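PDB 4WVA: mannosylglycerate hydrolase MGH1-like glycoside hydrolase domain-containing protein from Thermus thermophilus HB8, which hydrolyses mannosylglycerate, a solute made by thermophiles under osmotic stress, to mannose and glycerate, and very probably glucosylglycerate to glucose and glycerate. Local coordinates for residues G42-Q45 / R50-Q53; E54-F59 / R125-Y130; P168-P173 / Y284-L289; A275-E280 / S317-E322. All coordinates share one frame; numbering follows the deposited sequence. Where two conformers were deposited one is given.

Contact 1: G42-Q45 / R50-Q53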
loop_
_atom_site.group_PDB
_atom_site.type_symbol
_atom_site.label_atom_id
_atom_site.label_comp_id
_atom_site.label_asym_id
_atom_site.label_seq_id
_atom_site.Cartn_x
_atom_site.Cartn_y
_atom_site.Cartn_z
ATOM N N GLY A 42 27.707 0.506 14.301
ATOM C CA GLY A 42 28.895 -0.217 14.723
ATOM C C GLY A 42 29.227 0.024 16.185
ATOM O O GLY A 42 29.562 -0.908 16.912
ATOM N N TRP A 43 29.124 1.285 16.625
ATOM C CA TRP A 43 29.432 1.620 18.008
ATOM C C TRP A 43 28.517 0.913 19.025
ATOM O O TRP A 43 28.907 0.725 20.189
ATOM C CB TRP A 43 29.407 3.140 18.233
ATOM C CG TRP A 43 30.598 3.854 17.664
ATOM C CD1 TRP A 43 30.592 4.809 16.684
ATOM C CD2 TRP A 43 31.967 3.684 18.042
ATOM N NE1 TRP A 43 31.879 5.233 16.420
ATOM C CE2 TRP A 43 32.737 4.566 17.249
ATOM C CE3 TRP A 43 32.622 2.886 18.990
ATOM C CZ2 TRP A 43 34.120 4.675 17.375
ATOM C CZ3 TRP A 43 33.993 2.989 19.101
ATOM C CH2 TRP A 43 34.726 3.879 18.312
ATOM N N THR A 44 27.325 0.492 18.603
ATOM C CA THR A 44 26.418 -0.243 19.519
ATOM C C THR A 44 27.069 -1.542 20.007
ATOM O O THR A 44 26.630 -2.121 21.011
ATOM C CB THR A 44 25.052 -0.627 18.891
ATOM O OG1 THR A 44 25.239 -1.584 17.842
ATOM C CG2 THR A 44 24.308 0.577 18.359
ATOM N N GLN A 45 28.076 -2.020 19.279
ATOM C CA GLN A 45 28.788 -3.249 19.627
ATOM C C GLN A 45 29.955 -2.990 20.579
ATOM O O GLN A 45 30.631 -3.937 20.995
ATOM C CB GLN A 45 29.306 -3.922 18.360
ATOM C CG GLN A 45 28.224 -4.344 17.401
ATOM C CD GLN A 45 27.197 -5.208 18.084
ATOM O OE1 GLN A 45 27.474 -6.371 18.432
ATOM N NE2 GLN A 45 26.007 -4.657 18.281
ATOM N N ARG A 50 28.507 5.886 23.183
ATOM C CA ARG A 50 29.338 6.305 22.068
ATOM C C ARG A 50 28.554 6.346 20.757
ATOM O O ARG A 50 28.775 7.238 19.943
ATOM C CB ARG A 50 30.555 5.382 21.947
ATOM C CG ARG A 50 31.514 5.748 20.832
ATOM C CD ARG A 50 32.126 7.114 21.025
ATOM N NE ARG A 50 33.043 7.451 19.939
ATOM C CZ ARG A 50 32.673 7.904 18.739
ATOM N NH1 ARG A 50 31.377 8.076 18.440
ATOM N NH2 ARG A 50 33.602 8.211 17.838
ATOM N N ALA A 51 27.625 5.401 20.574
ATOM C CA ALA A 51 26.753 5.375 19.399
ATOM C C ALA A 51 25.867 6.619 19.365
ATOM O O ALA A 51 25.749 7.274 18.349
ATOM C CB ALA A 51 25.927 4.108 19.383
ATOM N N TRP A 52 25.264 6.961 20.495
ATOM C CA TRP A 52 24.454 8.173 20.562
ATOM C C TRP A 52 25.306 9.411 20.299
ATOM O O TRP A 52 24.904 10.331 19.593
ATOM C CB TRP A 52 23.813 8.327 21.926
ATOM C CG TRP A 52 22.651 7.457 22.206
ATOM C CD1 TRP A 52 22.587 6.448 23.098
ATOM C CD2 TRP A 52 21.352 7.549 21.607
ATOM N NE1 TRP A 52 21.336 5.889 23.102
ATOM C CE2 TRP A 52 20.552 6.559 22.197
ATOM C CE3 TRP A 52 20.786 8.386 20.641
ATOM C CZ2 TRP A 52 19.215 6.372 21.840
ATOM C CZ3 TRP A 52 19.455 8.190 20.284
ATOM C CH2 TRP A 52 18.688 7.217 20.887
ATOM N N GLN A 53 26.500 9.433 20.885
ATOM C CA GLN A 53 27.337 10.625 20.800
ATOM C C GLN A 53 27.662 10.991 19.359
ATOM O O GLN A 53 27.698 12.174 19.006
ATOM C CB GLN A 53 28.613 10.451 21.631
ATOM C CG GLN A 53 28.386 10.553 23.135
ATOM C CD GLN A 53 27.879 11.923 23.565
ATOM O OE1 GLN A 53 28.220 12.956 22.951
ATOM N NE2 GLN A 53 27.048 11.948 24.610
#
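The indole of Trp43 carries the side chain of Arg50 over one of its faces. The aliphatic part comes first: Arg50 CG sits above the six-membered ring, 3.8 Å from its centroid, in a CH-pi contact. The guanidinium follows as a stacked plate, tilted 25° from the ring plane, with Arg50 CZ 4.0 Å from the centroid of the five-membered ring, a cation-pi pair. Seen from the arginine, Trp43 NE1 lies over one face of the guanidinium, toward its rim, where Trp43 NE1 and Arg50 NH1 are 3.5 Å apart. A bend at chi2 (62°) lets Arg50 CG and the guanidinium both lie over the indole. Because stacking leaves the guanidinium N-H groups pointing outward in their own plane, they can still bond: NH1 pairs with Glu54 in a salt bridge and NH2 with Ser16, while the indole NE1 bonds to Thr21.

Segment 42-45 leads out of helix 33-43, and 50-53 lies near the start of helix 48-62; a short turn joins them into a helical hairpin of the (alpha/alpha)6 barrel. Close to the turn the backbones run near each other, with Trp43 CA and Ala51 CA 4.8 Å apart. The small side chain of Ala51 suits so close an approach: its CB packs on Trp43 CB at 3.8 Å and on Thr44 CG2 at 4.0 Å. Leu114 of helix 107-117 touches both Thr44 and Ala51.

Contact 2: E54-F59 / R125-Y130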
loop_
_atom_site.group_PDB
_atom_site.type_symbol
_atom_site.label_atom_id
_atom_site.label_comp_id
_atom_site.label_asym_id
_atom_site.label_seq_id
_atom_site.Cartn_x
_atom_site.Cartn_y
_atom_site.Cartn_z
ATOM N N GLU A 54 27.900 9.973 18.529
ATOM C CA GLU A 54 28.133 10.174 17.104
ATOM C C GLU A 54 27.063 11.076 16.500
ATOM O O GLU A 54 27.379 11.979 15.723
ATOM C CB GLU A 54 28.184 8.838 16.341
ATOM C CG GLU A 54 28.676 8.977 14.904
ATOM C CD GLU A 54 30.184 9.073 14.769
ATOM O OE1 GLU A 54 30.894 8.589 15.679
ATOM O OE2 GLU A 54 30.660 9.590 13.725
ATOM N N LEU A 55 25.793 10.807 16.823
ATOM C CA LEU A 55 24.697 11.528 16.188
ATOM C C LEU A 55 24.419 12.850 16.906
ATOM O O LEU A 55 24.017 13.831 16.286
ATOM C CB LEU A 55 23.456 10.656 16.144
ATOM C CG LEU A 55 23.697 9.303 15.460
ATOM C CD1 LEU A 55 22.388 8.548 15.404
ATOM C CD2 LEU A 55 24.338 9.494 14.090
ATOM N N LEU A 56 24.614 12.898 18.218
ATOM C CA LEU A 56 24.492 14.185 18.912
ATOM C C LEU A 56 25.457 15.174 18.294
ATOM O O LEU A 56 25.126 16.349 18.074
ATOM C CB LEU A 56 24.821 14.048 20.397
ATOM C CG LEU A 56 23.831 13.250 21.234
ATOM C CD1 LEU A 56 24.353 13.055 22.653
ATOM C CD2 LEU A 56 22.522 13.982 21.260
ATOM N N CYS A 57 26.677 14.708 18.050
ATOM C CA CYS A 57 27.720 15.577 17.511
ATOM C C CYS A 57 27.334 16.096 16.121
ATOM O O CYS A 57 27.457 17.277 15.829
ATOM C CB CYS A 57 29.034 14.814 17.470
ATOM S SG CYS A 57 30.442 15.763 16.879
ATOM N N LEU A 58 26.871 15.188 15.253
ATOM C CA LEU A 58 26.417 15.560 13.923
ATOM C C LEU A 58 25.383 16.707 13.959
ATOM O O LEU A 58 25.512 17.696 13.228
ATOM C CB LEU A 58 25.845 14.326 13.220
ATOM C CG LEU A 58 25.265 14.538 11.824
ATOM C CD1 LEU A 58 26.291 15.055 10.842
ATOM C CD2 LEU A 58 24.642 13.226 11.351
ATOM N N PHE A 59 24.365 16.582 14.812
ATOM C CA PHE A 59 23.329 17.615 14.889
ATOM C C PHE A 59 23.807 18.867 15.596
ATOM O O PHE A 59 23.575 20.001 15.130
ATOM C CB PHE A 59 22.062 17.078 15.549
ATOM C CG PHE A 59 21.199 16.298 14.610
ATOM C CD1 PHE A 59 20.275 16.941 13.809
ATOM C CD2 PHE A 59 21.345 14.929 14.490
ATOM C CE1 PHE A 59 19.485 16.233 12.925
ATOM C CE2 PHE A 59 20.555 14.217 13.618
ATOM C CZ PHE A 59 19.637 14.869 12.822
ATOM N N ARG A 125 15.525 7.511 26.398
ATOM C CA ARG A 125 14.482 8.526 26.384
ATOM C C ARG A 125 15.097 9.918 26.327
ATOM O O ARG A 125 14.624 10.775 25.583
ATOM C CB ARG A 125 13.542 8.381 27.589
ATOM C CG ARG A 125 12.586 7.198 27.457
ATOM C CD ARG A 125 11.527 7.184 28.555
ATOM N NE ARG A 125 12.098 6.771 29.834
ATOM C CZ ARG A 125 12.107 5.526 30.315
ATOM N NH1 ARG A 125 11.548 4.510 29.654
ATOM N NH2 ARG A 125 12.676 5.301 31.493
ATOM N N GLU A 126 16.155 10.147 27.106
ATOM C CA GLU A 126 16.803 11.460 27.101
ATOM C C GLU A 126 17.372 11.798 25.727
ATOM O O GLU A 126 17.168 12.907 25.221
ATOM C CB GLU A 126 17.891 11.584 28.184
ATOM C CG GLU A 126 18.402 13.014 28.322
ATOM C CD GLU A 126 19.523 13.201 29.336
ATOM O OE1 GLU A 126 20.200 12.219 29.711
ATOM O OE2 GLU A 126 19.740 14.366 29.744
ATOM N N ARG A 127 18.052 10.839 25.102
ATOM C CA ARG A 127 18.695 11.108 23.811
ATOM C C ARG A 127 17.655 11.274 22.693
ATOM O O ARG A 127 17.784 12.158 21.854
ATOM C CB ARG A 127 19.672 10.002 23.447
ATOM C CG ARG A 127 20.809 9.813 24.434
ATOM C CD ARG A 127 21.877 10.885 24.352
ATOM N NE ARG A 127 22.865 10.626 25.393
ATOM C CZ ARG A 127 22.686 10.919 26.680
ATOM N NH1 ARG A 127 21.599 11.565 27.085
ATOM N NH2 ARG A 127 23.599 10.580 27.572
ATOM N N ALA A 128 16.643 10.417 22.684
ATOM C CA ALA A 128 15.610 10.494 21.640
ATOM C C ALA A 128 14.781 11.762 21.752
ATOM O O ALA A 128 14.467 12.378 20.746
ATOM C CB ALA A 128 14.709 9.275 21.668
ATOM N N ARG A 129 14.431 12.175 22.963
ATOM C CA ARG A 129 13.697 13.421 23.123
ATOM C C ARG A 129 14.507 14.611 22.643
ATOM O O ARG A 129 13.945 15.570 22.113
ATOM C CB ARG A 129 13.243 13.628 24.564
ATOM C CG ARG A 129 12.057 12.745 24.882
ATOM C CD ARG A 129 11.359 13.051 26.192
ATOM N NE ARG A 129 10.479 11.923 26.503
ATOM C CZ ARG A 129 9.288 11.679 25.940
ATOM N NH1 ARG A 129 8.739 12.507 25.032
ATOM N NH2 ARG A 129 8.625 10.592 26.311
ATOM N N TYR A 130 15.821 14.545 22.824
ATOM C CA TYR A 130 16.714 15.609 22.406
ATOM C C TYR A 130 16.819 15.668 20.881
ATOM O O TYR A 130 16.719 16.739 20.289
ATOM C CB TYR A 130 18.091 15.419 23.059
ATOM C CG TYR A 130 19.092 16.501 22.724
ATOM C CD1 TYR A 130 19.024 17.746 23.330
ATOM C CD2 TYR A 130 20.099 16.280 21.808
ATOM C CE1 TYR A 130 19.950 18.729 23.040
ATOM C CE2 TYR A 130 21.025 17.262 21.499
ATOM C CZ TYR A 130 20.929 18.498 22.116
ATOM O OH TYR A 130 21.852 19.472 21.837
#
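Leu56 spreads its two methyls over two residues of the facing helix, one turn apart. Leu56 CD2 comes 3.4 Å from Tyr130 CD2 and 3.6 Å from Tyr130 CE2, meeting the ring obliquely. The other branch, Leu56 CD1, lies 3.7 Å from Arg127 CD, and the two side chains cross at about a right angle. A forked leucine suits this place, since its two branches let one residue touch both Arg127 and Tyr130.

What holds these partners comes next. Tyr130 has its ring swung anti to the backbone N (chi1 -178°), which brings the ring across to helix 48-62, where its hydroxyl hydrogen-bonds to Asp60. The guanidinium of Arg127 is gripped by two carboxylates: NH1 forms a salt bridge with Glu126 OE1 at 3.0 Å, approaching from above the carboxylate plane, and NH2 pairs with Glu49. With the charged end engaged in this way, Arg127 CD is left to serve as an apolar surface for the leucine.

The contact lies on the protein surface, joining helix 48-62 to helix 121-146. Farther in, Leu131 and Leu135 of helix 121-146 continue the packing against Phe59, and helix 107-117 touches both helices through Leu55 and Ala128.

Contact 3: P168-P173 / Y284-L289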
loop_
_atom_site.group_PDB
_atom_site.type_symbol
_atom_site.label_atom_id
_atom_site.label_comp_id
_atom_site.label_asym_id
_atom_site.label_seq_id
_atom_site.Cartn_x
_atom_site.Cartn_y
_atom_site.Cartn_z
ATOM N N PRO A 168 27.013 6.413 -12.617
ATOM C CA PRO A 168 26.731 6.685 -14.041
ATOM C C PRO A 168 25.370 7.327 -14.273
ATOM O O PRO A 168 25.163 7.975 -15.304
ATOM C CB PRO A 168 26.815 5.305 -14.689
ATOM C CG PRO A 168 27.743 4.555 -13.800
ATOM C CD PRO A 168 27.325 4.990 -12.418
ATOM N N ALA A 169 24.446 7.183 -13.320
ATOM C CA ALA A 169 23.162 7.887 -13.416
ATOM C C ALA A 169 23.320 9.397 -13.574
ATOM O O ALA A 169 22.510 10.039 -14.255
ATOM C CB ALA A 169 22.286 7.571 -12.202
ATOM N N TRP A 170 24.378 9.978 -13.000
ATOM C CA TRP A 170 24.542 11.435 -13.020
ATOM C C TRP A 170 25.291 11.979 -14.260
ATOM O O TRP A 170 25.405 13.203 -14.405
ATOM C CB TRP A 170 25.256 11.933 -11.754
ATOM C CG TRP A 170 24.814 11.294 -10.446
ATOM C CD1 TRP A 170 25.609 11.004 -9.391
ATOM C CD2 TRP A 170 23.488 10.869 -10.084
ATOM N NE1 TRP A 170 24.874 10.433 -8.376
ATOM C CE2 TRP A 170 23.570 10.330 -8.780
ATOM C CE3 TRP A 170 22.241 10.879 -10.739
ATOM C CZ2 TRP A 170 22.470 9.774 -8.131
ATOM C CZ3 TRP A 170 21.156 10.328 -10.090
ATOM C CH2 TRP A 170 21.276 9.793 -8.799
ATOM N N ASP A 171 25.755 11.100 -15.147
ATOM C CA ASP A 171 26.568 11.531 -16.320
ATOM C C ASP A 171 25.838 12.552 -17.195
ATOM O O ASP A 171 26.317 13.673 -17.370
ATOM C CB ASP A 171 27.004 10.347 -17.185
ATOM C CG ASP A 171 28.069 9.469 -16.541
ATOM O OD1 ASP A 171 28.527 9.737 -15.390
ATOM O OD2 ASP A 171 28.446 8.473 -17.210
ATOM N N LYS A 172 24.669 12.195 -17.722
ATOM C CA LYS A 172 23.906 13.154 -18.548
ATOM C C LYS A 172 23.475 14.424 -17.811
ATOM O O LYS A 172 23.679 15.528 -18.315
ATOM C CB LYS A 172 22.730 12.468 -19.243
ATOM C CG LYS A 172 23.161 11.376 -20.195
ATOM C CD LYS A 172 22.058 10.990 -21.176
ATOM C CE LYS A 172 22.477 9.785 -22.003
ATOM N NZ LYS A 172 21.435 9.381 -22.994
ATOM N N PRO A 173 22.908 14.304 -16.590
ATOM C CA PRO A 173 22.621 15.539 -15.868
ATOM C C PRO A 173 23.867 16.430 -15.671
ATOM O O PRO A 173 23.785 17.647 -15.794
ATOM C CB PRO A 173 22.082 15.046 -14.526
ATOM C CG PRO A 173 21.498 13.696 -14.827
ATOM C CD PRO A 173 22.300 13.114 -15.954
ATOM N N TYR A 284 13.890 0.444 -10.792
ATOM C CA TYR A 284 13.646 1.817 -10.367
ATOM C C TYR A 284 14.742 2.734 -10.910
ATOM O O TYR A 284 15.935 2.437 -10.750
ATOM C CB TYR A 284 13.654 1.948 -8.851
ATOM C CG TYR A 284 12.485 1.312 -8.112
ATOM C CD1 TYR A 284 11.323 2.019 -7.882
ATOM C CD2 TYR A 284 12.575 0.022 -7.599
ATOM C CE1 TYR A 284 10.270 1.471 -7.159
ATOM C CE2 TYR A 284 11.530 -0.547 -6.894
ATOM C CZ TYR A 284 10.375 0.177 -6.677
ATOM O OH TYR A 284 9.340 -0.402 -5.965
ATOM N N PHE A 285 14.333 3.846 -11.503
ATOM C CA PHE A 285 15.267 4.836 -12.040
ATOM C C PHE A 285 15.181 6.143 -11.277
ATOM O O PHE A 285 14.104 6.563 -10.864
ATOM C CB PHE A 285 14.946 5.151 -13.507
ATOM C CG PHE A 285 15.247 4.028 -14.473
ATOM C CD1 PHE A 285 16.342 3.203 -14.305
ATOM C CD2 PHE A 285 14.433 3.834 -15.591
ATOM C CE1 PHE A 285 16.614 2.182 -15.216
ATOM C CE2 PHE A 285 14.700 2.816 -16.498
ATOM C CZ PHE A 285 15.785 1.988 -16.299
ATOM N N SER A 286 16.325 6.817 -11.151
ATOM C CA SER A 286 16.323 8.221 -10.797
ATOM C C SER A 286 15.804 9.031 -11.999
ATOM O O SER A 286 15.821 8.542 -13.144
ATOM C CB SER A 286 17.738 8.661 -10.422
ATOM O OG SER A 286 18.213 7.973 -9.268
ATOM N N TRP A 287 15.326 10.246 -11.720
ATOM C CA TRP A 287 14.785 11.139 -12.726
ATOM C C TRP A 287 15.573 12.435 -12.847
ATOM O O TRP A 287 15.970 13.040 -11.854
ATOM C CB TRP A 287 13.333 11.465 -12.431
ATOM C CG TRP A 287 12.360 10.354 -12.602
ATOM C CD1 TRP A 287 12.585 9.100 -13.091
ATOM C CD2 TRP A 287 10.965 10.426 -12.322
ATOM N NE1 TRP A 287 11.410 8.390 -13.120
ATOM C CE2 TRP A 287 10.406 9.185 -12.652
ATOM C CE3 TRP A 287 10.136 11.423 -11.797
ATOM C CZ2 TRP A 287 9.047 8.914 -12.490
ATOM C CZ3 TRP A 287 8.791 11.148 -11.635
ATOM C CH2 TRP A 287 8.267 9.902 -11.975
ATOM N N ASP A 288 15.763 12.865 -14.092
ATOM C CA ASP A 288 16.437 14.114 -14.404
ATOM C C ASP A 288 15.382 15.164 -14.671
ATOM O O ASP A 288 14.681 15.094 -15.688
ATOM C CB ASP A 288 17.314 13.904 -15.642
ATOM C CG ASP A 288 18.000 15.169 -16.115
ATOM O OD1 ASP A 288 17.665 16.273 -15.643
ATOM O OD2 ASP A 288 18.860 15.012 -17.017
ATOM N N LEU A 289 15.258 16.120 -13.766
ATOM C CA LEU A 289 14.174 17.112 -13.856
ATOM C C LEU A 289 14.516 18.280 -14.765
ATOM O O LEU A 289 13.621 19.047 -15.136
ATOM C CB LEU A 289 13.758 17.623 -12.493
ATOM C CG LEU A 289 13.178 16.601 -11.503
ATOM C CD1 LEU A 289 12.733 17.318 -10.243
ATOM C CD2 LEU A 289 12.037 15.799 -12.082
#
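Trp170 presents the edge of its indole to Ser286. Its benzene end leads, with Trp170 CH2 3.6 Å from Ser286 OG, near the ring plane, and Trp170 CZ3 3.8 Å from Ser286 CB. Although the CB of Trp170 points away from the strand, the long ring reaches back across to it, while Ala169 CB lies over one indole face, 3.5 Å above its plane. A small serine suits the spot: it leaves room for the ring edge, and its buried hydroxyl is satisfied by the backbone N of Val235.

The second pair is Pro173 with Asp288, whose side chains cross obliquely. Asp288 has CG anti to the backbone N (chi1 176°), extending the carboxylate toward the proline ring, where OD2 comes within 3.7 Å of Pro173 CG. This is packing only; the charge of OD2 is met by Arg176 in a salt bridge, and OD1 bonds to the backbone N of Ala291. Val232 of the adjoining strand fills in beside both Trp170 and Pro173.

Together the pairs seat the 3-10 turn and the start of helix 171-175 on the small antiparallel sheet around strand 283-288. The turn closely follows Asp165, very probably the proton donor of this GH63 hydrolase, the side chains of Trp170 and Asp165 being about 6 Å apart.

Contact 4: A275-E280 / S317-E322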
loop_
_atom_site.group_PDB
_atom_site.type_symbol
_atom_site.label_atom_id
_atom_site.label_comp_id
_atom_site.label_asym_id
_atom_site.label_seq_id
_atom_site.Cartn_x
_atom_site.Cartn_y
_atom_site.Cartn_z
ATOM N N ALA A 275 6.421 5.740 -8.251
ATOM C CA ALA A 275 6.400 6.308 -9.587
ATOM C C ALA A 275 7.721 6.090 -10.325
ATOM O O ALA A 275 7.744 6.060 -11.543
ATOM C CB ALA A 275 6.078 7.795 -9.543
ATOM N N LEU A 276 8.820 5.954 -9.597
ATOM C CA LEU A 276 10.138 5.802 -10.222
ATOM C C LEU A 276 10.333 4.448 -10.869
ATOM O O LEU A 276 11.306 4.232 -11.606
ATOM C CB LEU A 276 11.248 6.040 -9.193
ATOM C CG LEU A 276 11.222 7.401 -8.470
ATOM C CD1 LEU A 276 12.387 7.489 -7.504
ATOM C CD2 LEU A 276 11.254 8.543 -9.466
ATOM N N TRP A 277 9.441 3.505 -10.583
ATOM C CA TRP A 277 9.520 2.195 -11.214
ATOM C C TRP A 277 9.258 2.285 -12.715
ATOM O O TRP A 277 8.234 2.838 -13.116
ATOM C CB TRP A 277 8.487 1.256 -10.609
ATOM C CG TRP A 277 8.500 -0.125 -11.221
ATOM C CD1 TRP A 277 7.603 -0.647 -12.110
ATOM C CD2 TRP A 277 9.439 -1.160 -10.953
ATOM N NE1 TRP A 277 7.934 -1.940 -12.415
ATOM C CE2 TRP A 277 9.060 -2.280 -11.718
ATOM C CE3 TRP A 277 10.563 -1.255 -10.128
ATOM C CZ2 TRP A 277 9.779 -3.481 -11.691
ATOM C CZ3 TRP A 277 11.273 -2.439 -10.100
ATOM C CH2 TRP A 277 10.878 -3.535 -10.864
ATOM N N ASP A 278 10.161 1.709 -13.511
ATOM C CA ASP A 278 9.985 1.601 -14.944
ATOM C C ASP A 278 9.625 0.163 -15.293
ATOM O O ASP A 278 10.425 -0.755 -15.127
ATOM C CB ASP A 278 11.260 2.016 -15.689
ATOM C CG ASP A 278 11.031 2.109 -17.180
ATOM O OD1 ASP A 278 11.302 1.142 -17.885
ATOM O OD2 ASP A 278 10.442 3.111 -17.615
ATOM N N ARG A 279 8.386 -0.034 -15.736
ATOM C CA ARG A 279 7.926 -1.374 -16.074
ATOM C C ARG A 279 8.665 -2.023 -17.236
ATOM O O ARG A 279 8.895 -3.223 -17.205
ATOM C CB ARG A 279 6.424 -1.370 -16.356
ATOM C CG ARG A 279 5.582 -1.152 -15.121
ATOM C CD ARG A 279 4.151 -0.870 -15.539
ATOM N NE ARG A 279 3.166 -0.912 -14.462
ATOM C CZ ARG A 279 2.819 0.119 -13.699
ATOM N NH1 ARG A 279 3.425 1.298 -13.821
ATOM N NH2 ARG A 279 1.857 -0.031 -12.785
ATOM N N GLU A 280 9.036 -1.253 -18.255
ATOM C CA GLU A 280 9.723 -1.841 -19.405
ATOM C C GLU A 280 11.100 -2.381 -19.014
ATOM O O GLU A 280 11.491 -3.482 -19.415
ATOM C CB GLU A 280 9.822 -0.820 -20.538
ATOM C CG GLU A 280 9.949 -1.438 -21.910
ATOM C CD GLU A 280 9.742 -0.418 -23.010
ATOM O OE1 GLU A 280 8.635 -0.354 -23.567
ATOM O OE2 GLU A 280 10.680 0.337 -23.296
ATOM N N SER A 317 10.073 -9.229 -6.265
ATOM C CA SER A 317 10.533 -10.442 -6.936
ATOM C C SER A 317 11.260 -10.113 -8.244
ATOM O O SER A 317 12.238 -10.789 -8.584
ATOM C CB SER A 317 9.378 -11.446 -7.142
ATOM O OG SER A 317 8.711 -11.273 -8.377
ATOM N N LEU A 318 10.816 -9.084 -8.962
ATOM C CA LEU A 318 11.520 -8.649 -10.185
ATOM C C LEU A 318 12.915 -8.080 -9.849
ATOM O O LEU A 318 13.907 -8.328 -10.565
ATOM C CB LEU A 318 10.666 -7.667 -11.006
ATOM C CG LEU A 318 9.370 -8.293 -11.541
ATOM C CD1 LEU A 318 8.463 -7.225 -12.108
ATOM C CD2 LEU A 318 9.663 -9.326 -12.606
ATOM N N LEU A 319 13.014 -7.331 -8.746
ATOM C CA LEU A 319 14.329 -6.915 -8.258
ATOM C C LEU A 319 15.206 -8.112 -7.851
ATOM O O LEU A 319 16.418 -8.108 -8.130
ATOM C CB LEU A 319 14.196 -5.916 -7.100
ATOM C CG LEU A 319 13.711 -4.513 -7.457
ATOM C CD1 LEU A 319 13.580 -3.652 -6.195
ATOM C CD2 LEU A 319 14.671 -3.846 -8.441
ATOM N N ALA A 320 14.618 -9.117 -7.205
ATOM C CA ALA A 320 15.372 -10.320 -6.817
ATOM C C ALA A 320 15.967 -10.999 -8.055
ATOM O O ALA A 320 17.123 -11.409 -8.052
ATOM C CB ALA A 320 14.503 -11.286 -6.046
ATOM N N GLN A 321 15.179 -11.067 -9.121
ATOM C CA GLN A 321 15.649 -11.609 -10.397
ATOM C C GLN A 321 16.795 -10.789 -10.960
ATOM O O GLN A 321 17.790 -11.339 -11.440
ATOM C CB GLN A 321 14.497 -11.697 -11.403
ATOM C CG GLN A 321 13.477 -12.730 -10.993
ATOM C CD GLN A 321 12.367 -12.937 -12.006
ATOM O OE1 GLN A 321 11.860 -11.995 -12.598
ATOM N NE2 GLN A 321 11.982 -14.182 -12.198
ATOM N N GLU A 322 16.682 -9.467 -10.868
ATOM C CA GLU A 322 17.730 -8.607 -11.370
ATOM C C GLU A 322 19.025 -8.792 -10.574
ATOM O O GLU A 322 20.095 -8.845 -11.169
ATOM C CB GLU A 322 17.301 -7.139 -11.369
ATOM C CG GLU A 322 18.273 -6.218 -12.091
ATOM C CD GLU A 322 18.318 -6.417 -13.605
ATOM O OE1 GLU A 322 17.414 -7.074 -14.181
ATOM O OE2 GLU A 322 19.249 -5.872 -14.223
#
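From Trp277 CB the indole leaves anti to the backbone N (chi1 180°), which carries it off strand 277-278 toward helix 313-327. Its outer benzene rim does the touching. Trp277 CZ3 meets Leu319, with CD2 at 4.0 Å and CG at 4.2 Å, and the methyl lies at the ring edge, near its plane. At the far corner, Trp277 CH2 comes 4.1 Å from Leu318 CB. Trp277 CZ2 then touches Leu318 CD1 at 4.0 Å; this methyl approaches obliquely, and the two side chains cross at about a right angle. Two consecutive leucines of the helix thus meet the outer rim of one ring.

A tryptophan suits this place because the backbones are well separated, Trp277 CA and Leu319 CA being 10.7 Å apart, and a long flat side chain spans the gap. Other groups hold the ring: Tyr284 meets it edge-to-face and Arg315 makes a cation-pi contact. Leu319 also packs on Phe283 and Tyr284 of the neighbouring strand, and Leu318 touches Arg367 of the third subunit.

No hydrogen bond or salt bridge joins the two segments. The union of sheet and helix here is therefore apolar, resting on shape and dispersion at ordinary van der Waals separations, while the charged residues Arg279 and Glu280 pair with the third subunit.

How the contacts relate
From the N terminus, contact 1 closes first, a tight turn between helices 33-43 and 48-62. Contact 2 opens just afterwards on the same helix 48-62 and closes a loop of 65 residues onto helix 121-146; the two touch where Trp52 packs on Arg127. Contacts 3 and 4 follow later, on the opposite side of the chain's centre, with centres 34 to 37 Å from those of the first pair. They cross along the chain: 275-280 falls between 168-173 and 284-289, and 317-322 lies beyond both. Strands 277-278 and 283-288, neighbours in one antiparallel sheet, link them, so that sheet is tied to helices 171-175 and 313-327.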